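Local coordinates for protein formyltransferase (Francisella tularensis subsp. tularensis, PDB 4NV1) that belongs to the formyltransferase family, pairing a mixed-sheet core with a C-terminal dimerization domain, and binds dTDP-4-amino-4,6-dideoxyglucose in its pocket, at residues A208-Y211 and L212-M215; K157-E160 and L161-V165; F37-Q40 and T41-A44; F80-K83 and L84-V88. One frame throughout, in Å; residues are numbered along the deposited sequence.

Interaction 1: residues A208-Y211 and L212-M215; sequences AIDY and LRAM
With CG of Tyr211 swung anti to its own nitrogen (chi1 169°) and the Met215 chain bent at both chi2 and chi3, the methionine folds against one face of the phenol ring. Its CG lies 4.0 Å from the centroid of the Tyr211 ring, 21° off the normal and displaced toward the rim, a CH-pi contact whose nearest ring atom is CZ. The sulfur follows obliquely, SD standing 5.0 Å from the centroid of that ring in a Met-aromatic contact, while Leu212 CD2 approaches Tyr211 CD2 to 4.0 Å.

On another side of the helix, Arg213 turns back along Asp210. The guanidinium grips one oxygen side-on: NE and NH2 of Arg213 reach Asp210 OD1 at 2.9 and 3.0 Å. Both nitrogens come from the same face of the carboxylate, yet OD1 lies in the guanidinium plane, the two planes being 61° apart. Links beyond the helix come from the outer atoms of the pair, Asp210 OD2 to Lys114 and Arg213 NH1 to the carbonyls of Asn142 and Glu145.

These pairs lie toward the C-terminal end of helix 205-214 in the dimerization domain; nearer its start, Ala208 packs on Ala208 of the second subunit. Helical hydrogen bonding runs on to Met215 N, which meets Tyr211 O at 3.2 Å although Met215 has already left helical geometry. The Tyr211 hydroxyl bonds to the carbonyl of Met194.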
# COMPACT_ATOMS: atom_id res chain seq x y z
N ALA A 208 3.00 -14.28 -0.93
CA ALA A 208 1.94 -13.39 -0.46
C ALA A 208 2.17 -12.08 -1.14
O ALA A 208 1.23 -11.45 -1.61
CB ALA A 208 1.94 -13.23 1.07
N ILE A 209 3.42 -11.67 -1.18
CA ILE A 209 3.78 -10.43 -1.80
C ILE A 209 3.49 -10.42 -3.30
O ILE A 209 2.94 -9.43 -3.83
CB ILE A 209 5.23 -10.06 -1.48
CG1 ILE A 209 5.23 -9.61 -0.04
CG2 ILE A 209 5.75 -8.98 -2.42
CD1 ILE A 209 6.62 -9.56 0.54
N ASP A 210 3.86 -11.49 -3.99
CA ASP A 210 3.60 -11.63 -5.43
C ASP A 210 2.11 -11.64 -5.61
O ASP A 210 1.65 -10.87 -6.43
CB ASP A 210 4.27 -12.84 -6.07
CG ASP A 210 5.78 -12.67 -6.15
OD1 ASP A 210 6.32 -11.55 -5.89
OD2 ASP A 210 6.45 -13.67 -6.46
N TYR A 211 1.35 -12.35 -4.79
CA TYR A 211 -0.09 -12.28 -4.93
C TYR A 211 -0.66 -10.84 -4.71
O TYR A 211 -1.54 -10.35 -5.45
CB TYR A 211 -0.76 -13.27 -3.97
CG TYR A 211 -2.26 -13.07 -3.87
CD1 TYR A 211 -3.12 -13.69 -4.74
CD2 TYR A 211 -2.80 -12.21 -2.93
CE1 TYR A 211 -4.49 -13.48 -4.68
CE2 TYR A 211 -4.15 -12.00 -2.85
CZ TYR A 211 -5.01 -12.61 -3.74
OH TYR A 211 -6.38 -12.37 -3.67
N LEU A 212 -0.22 -10.18 -3.65
CA LEU A 212 -0.73 -8.84 -3.30
C LEU A 212 -0.41 -7.80 -4.39
O LEU A 212 -1.27 -7.00 -4.83
CB LEU A 212 -0.20 -8.42 -1.92
CG LEU A 212 -0.91 -9.21 -0.83
CD1 LEU A 212 -0.26 -9.09 0.53
CD2 LEU A 212 -2.40 -8.88 -0.80
N ARG A 213 0.83 -7.83 -4.89
CA ARG A 213 1.17 -6.97 -5.98
C ARG A 213 0.48 -7.26 -7.31
O ARG A 213 0.12 -6.31 -8.06
CB ARG A 213 2.68 -6.74 -6.10
CG ARG A 213 3.45 -7.89 -6.77
CD ARG A 213 4.91 -7.81 -6.42
NE ARG A 213 5.73 -8.93 -6.87
CZ ARG A 213 6.54 -8.87 -7.93
NH1 ARG A 213 6.54 -7.83 -8.72
NH2 ARG A 213 7.32 -9.91 -8.25
N ALA A 214 0.21 -8.54 -7.58
CA ALA A 214 -0.50 -8.89 -8.82
C ALA A 214 -1.94 -8.35 -8.78
O ALA A 214 -2.54 -8.05 -9.79
CB ALA A 214 -0.58 -10.40 -9.01
N MET A 215 -2.51 -8.24 -7.58
CA MET A 215 -3.86 -7.72 -7.39
C MET A 215 -4.01 -6.23 -7.13
O MET A 215 -5.14 -5.76 -6.93
CB MET A 215 -4.53 -8.48 -6.23
CG MET A 215 -4.69 -9.98 -6.39
SD MET A 215 -5.72 -10.53 -7.76
CE MET A 215 -7.35 -10.37 -7.08
O HOH W 1 8.67 -12.79 -6.94

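Interaction 2: residues K157-E160 and L161-V165; sequences KEVE and LFTKV
Thr163 sets its hydroxyl against the carbonyl one turn back, OG1 donating to Val159 O at 2.6 Å. The same oxygen accepts the backbone hydrogen bond from Thr163 N at 2.9 Å, and the two donors arrive from opposite faces of the carbonyl plane. With chi1 at -57°, OG1 lies beside the backbone nitrogen of its own residue, which brings both donors to one acceptor.

Lys157 and Leu161 make the apolar part of the contact. The lysine chain bends at chi2 and chi3, laying its CD 4.0 Å from Leu161 CG, and its ammonium curls over to Glu160, where NZ of Lys157 forms a salt bridge of 2.6 Å with OE2 on the syn side of the carboxylate.

Farther out, Leu161 rests on Ile121 and Ile135 of the central sheet, and Val159 meets Ile15 and Ile22 of helix 13-24. Phe162 stacks on the ring of Phe19 and meets that of Phe72 edge-to-face, while Glu158 OE1 is hydrogen-bonded to His75, a residue of the ligand pocket. The arrangement is that of an amphipathic helix lying against the mixed sheet of a formyltransferase domain, its threonine bonded back to the carbonyl of residue i-4.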
# COMPACT_ATOMS: atom_id res chain seq x y z
N LYS A 157 4.74 -1.35 -24.93
CA LYS A 157 5.39 -2.27 -25.87
C LYS A 157 4.44 -2.50 -27.06
O LYS A 157 4.82 -2.46 -28.23
CB LYS A 157 5.72 -3.57 -25.13
CG LYS A 157 6.36 -4.64 -26.02
CD LYS A 157 7.70 -4.15 -26.56
CE LYS A 157 8.74 -3.99 -25.49
NZ LYS A 157 9.83 -3.17 -26.06
N GLU A 158 3.17 -2.66 -26.76
CA GLU A 158 2.11 -2.80 -27.75
C GLU A 158 2.20 -1.74 -28.79
O GLU A 158 2.23 -2.11 -29.93
CB GLU A 158 0.72 -2.67 -27.18
CG GLU A 158 0.15 -3.92 -26.50
CD GLU A 158 -1.21 -3.61 -25.89
OE1 GLU A 158 -1.21 -2.82 -24.91
OE2 GLU A 158 -2.26 -4.15 -26.35
N VAL A 159 2.21 -0.47 -28.38
CA VAL A 159 2.31 0.67 -29.29
C VAL A 159 3.63 0.79 -30.07
O VAL A 159 3.66 1.07 -31.29
CB VAL A 159 2.00 1.96 -28.52
CG1 VAL A 159 2.26 3.14 -29.41
CG2 VAL A 159 0.53 1.94 -28.11
N GLU A 160 4.73 0.46 -29.41
CA GLU A 160 6.01 0.32 -30.09
C GLU A 160 6.06 -0.82 -31.11
O GLU A 160 6.56 -0.66 -32.23
CB GLU A 160 7.11 0.24 -29.04
CG GLU A 160 8.45 -0.07 -29.65
CD GLU A 160 9.41 -0.75 -28.68
OE1 GLU A 160 10.55 -0.95 -29.14
OE2 GLU A 160 9.05 -1.12 -27.54
N LEU A 161 5.44 -1.95 -30.81
CA LEU A 161 5.40 -3.06 -31.77
C LEU A 161 4.48 -2.74 -32.95
O LEU A 161 4.79 -3.00 -34.09
CB LEU A 161 4.98 -4.36 -31.13
CG LEU A 161 5.92 -4.94 -30.08
CD1 LEU A 161 5.37 -6.27 -29.67
CD2 LEU A 161 7.34 -5.28 -30.52
N PHE A 162 3.39 -2.03 -32.71
CA PHE A 162 2.46 -1.71 -33.79
C PHE A 162 3.10 -0.67 -34.71
O PHE A 162 2.97 -0.71 -35.95
CB PHE A 162 1.18 -1.18 -33.16
CG PHE A 162 0.18 -0.69 -34.15
CD1 PHE A 162 -0.57 -1.58 -34.88
CD2 PHE A 162 -0.07 0.64 -34.29
CE1 PHE A 162 -1.53 -1.13 -35.78
CE2 PHE A 162 -0.99 1.12 -35.21
CZ PHE A 162 -1.73 0.22 -35.95
N THR A 163 3.77 0.30 -34.09
CA THR A 163 4.53 1.30 -34.84
C THR A 163 5.52 0.58 -35.80
O THR A 163 5.61 0.91 -36.97
CB THR A 163 5.26 2.24 -33.87
OG1 THR A 163 4.33 2.87 -32.97
CG2 THR A 163 6.09 3.26 -34.58
N LYS A 164 6.21 -0.44 -35.32
CA LYS A 164 7.22 -1.17 -36.10
C LYS A 164 6.62 -1.99 -37.23
O LYS A 164 7.29 -2.25 -38.21
CB LYS A 164 8.01 -2.07 -35.15
CG LYS A 164 9.32 -2.63 -35.71
CD LYS A 164 10.14 -3.42 -34.68
CE LYS A 164 11.29 -4.18 -35.33
NZ LYS A 164 11.52 -5.48 -34.62
N VAL A 165 5.37 -2.43 -37.14
CA VAL A 165 4.88 -3.34 -38.16
C VAL A 165 3.70 -2.81 -38.99
O VAL A 165 3.27 -3.49 -39.94
CB VAL A 165 4.49 -4.73 -37.60
CG1 VAL A 165 5.70 -5.47 -37.03
CG2 VAL A 165 3.29 -4.66 -36.65

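Interaction 3: residues F37-Q40 and T41-A44; sequences FKSQ and TSFA
The chain winds through a type I beta turn from Thr41 to Ala44, and Ser39 O, two residues ahead of the turn, accepts from Phe43 N within it at 3.2 Å, in a bond that is almost straight at the donor, with an N-H...O angle of 162°. Ser42 adds its hydroxyl to the same acceptor: OG donates to Ser39 O at 2.8 Å from above the carbonyl plane, whereas Phe43 N comes nearly head-on to the oxygen. The Ser42 torsion, chi1 36°, places OG between its own nitrogen and carbonyl carbon, from where it can turn back to Ser39 O. One carbonyl is thus held by two donors.

This is the lead-in to helix 44-48, in the loop that follows strand 29-35 of the central sheet. Phe43 occupies the N-cap position, and Ala44 N closes the turn on Thr41 O at 2.9 Å.

The Ser39 hydroxyl lies close to both Phe43 and Ser42. Its OG is placed obliquely to the Phe43 ring, 3.3 Å from CD2, and stands 3.0 Å from OG of Ser42. The Phe43 ring packs on Arg13 and Leu16 of helix 13-24, and Ser39 touches Asp11.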
# COMPACT_ATOMS: atom_id res chain seq x y z
N PHE A 37 -20.56 0.39 -26.54
CA PHE A 37 -21.70 1.15 -26.02
C PHE A 37 -21.46 1.41 -24.54
O PHE A 37 -21.60 2.56 -24.10
CB PHE A 37 -23.05 0.48 -26.32
CG PHE A 37 -23.60 0.82 -27.69
CD1 PHE A 37 -23.99 2.12 -27.99
CD2 PHE A 37 -23.73 -0.16 -28.68
CE1 PHE A 37 -24.51 2.44 -29.24
CE2 PHE A 37 -24.23 0.16 -29.93
CZ PHE A 37 -24.63 1.46 -30.21
N LYS A 38 -20.97 0.38 -23.84
CA LYS A 38 -20.53 0.51 -22.44
C LYS A 38 -19.57 1.68 -22.24
O LYS A 38 -19.29 2.11 -21.11
CB LYS A 38 -19.88 -0.79 -21.97
CG LYS A 38 -20.79 -1.97 -22.19
CD LYS A 38 -20.48 -3.18 -21.33
CE LYS A 38 -21.62 -4.19 -21.46
NZ LYS A 38 -21.37 -5.51 -20.81
N SER A 39 -19.14 2.25 -23.36
CA SER A 39 -18.04 3.17 -23.37
C SER A 39 -18.50 4.60 -23.71
O SER A 39 -17.65 5.49 -23.89
CB SER A 39 -16.97 2.59 -24.32
OG SER A 39 -15.81 3.40 -24.42
N GLN A 40 -19.81 4.84 -23.73
CA GLN A 40 -20.40 6.12 -24.19
C GLN A 40 -19.90 7.38 -23.45
O GLN A 40 -19.78 8.48 -24.00
CB GLN A 40 -21.92 6.03 -24.07
CG GLN A 40 -22.70 7.09 -24.85
CD GLN A 40 -23.36 6.61 -26.14
OE1 GLN A 40 -23.38 7.34 -27.15
NE2 GLN A 40 -23.91 5.39 -26.12
N THR A 41 -19.59 7.19 -22.17
CA THR A 41 -19.17 8.30 -21.31
C THR A 41 -17.66 8.50 -21.34
O THR A 41 -17.20 9.63 -21.49
CB THR A 41 -19.61 8.08 -19.83
OG1 THR A 41 -20.91 7.48 -19.78
CG2 THR A 41 -19.57 9.41 -19.05
N SER A 42 -16.89 7.42 -21.20
CA SER A 42 -15.44 7.56 -21.19
C SER A 42 -15.09 8.37 -22.39
O SER A 42 -14.28 9.32 -22.31
CB SER A 42 -14.73 6.21 -21.29
OG SER A 42 -15.50 5.38 -22.14
N PHE A 43 -15.75 8.00 -23.50
CA PHE A 43 -15.54 8.63 -24.81
C PHE A 43 -16.60 9.65 -25.25
O PHE A 43 -16.90 9.76 -26.44
CB PHE A 43 -15.37 7.56 -25.91
CG PHE A 43 -14.02 6.89 -25.94
CD1 PHE A 43 -12.85 7.62 -25.76
CD2 PHE A 43 -13.92 5.53 -26.17
CE1 PHE A 43 -11.62 7.01 -25.79
CE2 PHE A 43 -12.68 4.91 -26.22
CZ PHE A 43 -11.54 5.65 -26.02
N ALA A 44 -17.10 10.43 -24.29
CA ALA A 44 -18.10 11.47 -24.56
C ALA A 44 -17.57 12.65 -25.42
O ALA A 44 -18.21 12.96 -26.42
CB ALA A 44 -18.75 11.92 -23.25

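Interaction 4: residues F80-K83 and L84-V88; sequences FPAK and LVNSV
Apolar contacts come first, with Phe80 meeting Val85 and Leu84 one turn on. The closest approach is from Phe80 CB to Val85 CG2, 3.5 Å, and that methyl sits at the edge of the phenyl ring, near its plane. Leu84 comes in obliquely instead, its CD2 3.9 Å from Phe80 CD2; CG of the leucine is anti to the backbone nitrogen (chi1 -179°), a torsion with which its CD2 comes up to the phenyl ring. Pro81 contributes less, its CB standing 4.4 Å from Leu84 CB.

Among the hydrogen bonds, two helical ones cross the contact. Val85 N reaches Pro81 O at 3.2 Å, starting the helix from the proline at the N-cap position, and Asn86 N meets Ala82 O at 2.7 Å in the carbonyl plane. At the other end, Leu84 O accepts from both Ser87 N and Val88 N as the helix finishes. The Asn86 amide lies back beside Ala82 O without bonding to it, its ND2 being hydrogen-bonded to Glu126.

The segment belongs to the beta-alpha-beta unit of strand 70-74, helix 82-87 and strand 89-94. The chemistry is accordingly divided: hydrocarbon groups of Phe80 and Leu84 pack the helix and its lead-in against Val9 and Phe7 of strand 4-9 and Met57 of helix 57-60, while backbone hydrogen bonds run from Pro81 at the start to Val88 at the finish.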
# COMPACT_ATOMS: atom_id res chain seq x y z
N PHE A 80 -14.94 -10.10 -32.15
CA PHE A 80 -15.31 -9.89 -33.53
C PHE A 80 -16.00 -11.18 -33.94
O PHE A 80 -15.55 -12.27 -33.57
CB PHE A 80 -14.06 -9.69 -34.42
CG PHE A 80 -13.40 -8.33 -34.37
CD1 PHE A 80 -13.50 -7.45 -33.31
CD2 PHE A 80 -12.58 -7.97 -35.41
CE1 PHE A 80 -12.85 -6.23 -33.31
CE2 PHE A 80 -11.89 -6.79 -35.42
CZ PHE A 80 -12.04 -5.90 -34.37
N PRO A 81 -17.10 -11.08 -34.70
CA PRO A 81 -17.78 -12.26 -35.25
C PRO A 81 -16.92 -13.12 -36.15
O PRO A 81 -15.98 -12.64 -36.75
CB PRO A 81 -18.92 -11.66 -36.07
CG PRO A 81 -19.23 -10.39 -35.34
CD PRO A 81 -17.98 -9.90 -34.65
N ALA A 82 -17.25 -14.40 -36.30
CA ALA A 82 -16.39 -15.31 -37.02
C ALA A 82 -16.25 -14.91 -38.48
O ALA A 82 -15.17 -14.95 -39.01
CB ALA A 82 -16.87 -16.75 -36.91
N LYS A 83 -17.33 -14.50 -39.11
CA LYS A 83 -17.33 -14.36 -40.56
C LYS A 83 -16.69 -13.03 -40.89
O LYS A 83 -16.12 -12.85 -41.98
CB LYS A 83 -18.77 -14.40 -41.07
CG LYS A 83 -19.70 -15.21 -40.19
CD LYS A 83 -20.81 -15.89 -40.97
CE LYS A 83 -21.18 -17.23 -40.36
NZ LYS A 83 -22.20 -17.92 -41.20
N LEU A 84 -16.77 -12.07 -39.97
CA LEU A 84 -15.97 -10.85 -40.17
C LEU A 84 -14.47 -11.23 -40.24
O LEU A 84 -13.79 -10.95 -41.19
CB LEU A 84 -16.19 -9.90 -39.02
CG LEU A 84 -15.39 -8.62 -39.21
CD1 LEU A 84 -15.67 -7.77 -40.44
CD2 LEU A 84 -15.55 -7.79 -37.97
N VAL A 85 -14.03 -11.96 -39.25
CA VAL A 85 -12.64 -12.39 -39.04
C VAL A 85 -12.22 -13.33 -40.16
O VAL A 85 -11.07 -13.28 -40.59
CB VAL A 85 -12.57 -13.06 -37.66
CG1 VAL A 85 -11.41 -14.02 -37.53
CG2 VAL A 85 -12.53 -12.02 -36.56
N ASN A 86 -13.13 -14.18 -40.63
CA ASN A 86 -12.84 -15.06 -41.76
C ASN A 86 -12.90 -14.38 -43.11
O ASN A 86 -12.38 -14.91 -44.09
CB ASN A 86 -13.86 -16.19 -41.82
CG ASN A 86 -13.70 -17.15 -40.67
OD1 ASN A 86 -12.62 -17.28 -40.08
ND2 ASN A 86 -14.80 -17.80 -40.32
N SER A 87 -13.47 -13.18 -43.18
CA SER A 87 -13.62 -12.51 -44.48
C SER A 87 -12.78 -11.23 -44.70
O SER A 87 -12.58 -10.81 -45.83
CB SER A 87 -15.11 -12.16 -44.67
OG SER A 87 -15.93 -13.18 -44.10
N VAL A 88 -12.32 -10.61 -43.64
CA VAL A 88 -11.51 -9.41 -43.71
C VAL A 88 -10.32 -9.76 -42.84
O VAL A 88 -10.47 -10.37 -41.77
CB VAL A 88 -12.26 -8.24 -43.02
CG1 VAL A 88 -11.44 -6.98 -43.06
CG2 VAL A 88 -13.63 -8.00 -43.66

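How the interactions relate
All four contacts are local, and none touches another. Interactions 2 and 4 belong to the formyl transferase part of the chain, whereas interaction 1 lies in the C-terminal dimerization domain, 38 Å from interaction 4, centre to centre, across the middle of the chain. The side chains of Met215 and Glu158 are each about 7 Å from the bound dTDP-4-amino-4,6-dideoxyglucose, that of Ser39 about 8 Å and that of Phe80 about 11 Å. Interactions 1 and 2 touch the pocket as a second shell: Met215 packs on Tyr191 and bonds Asn222 through its carbonyl, and Glu158 bonds His75. Interactions 2 and 3 both pack against helix 13-24, although their nearest atoms are about 13 Å apart.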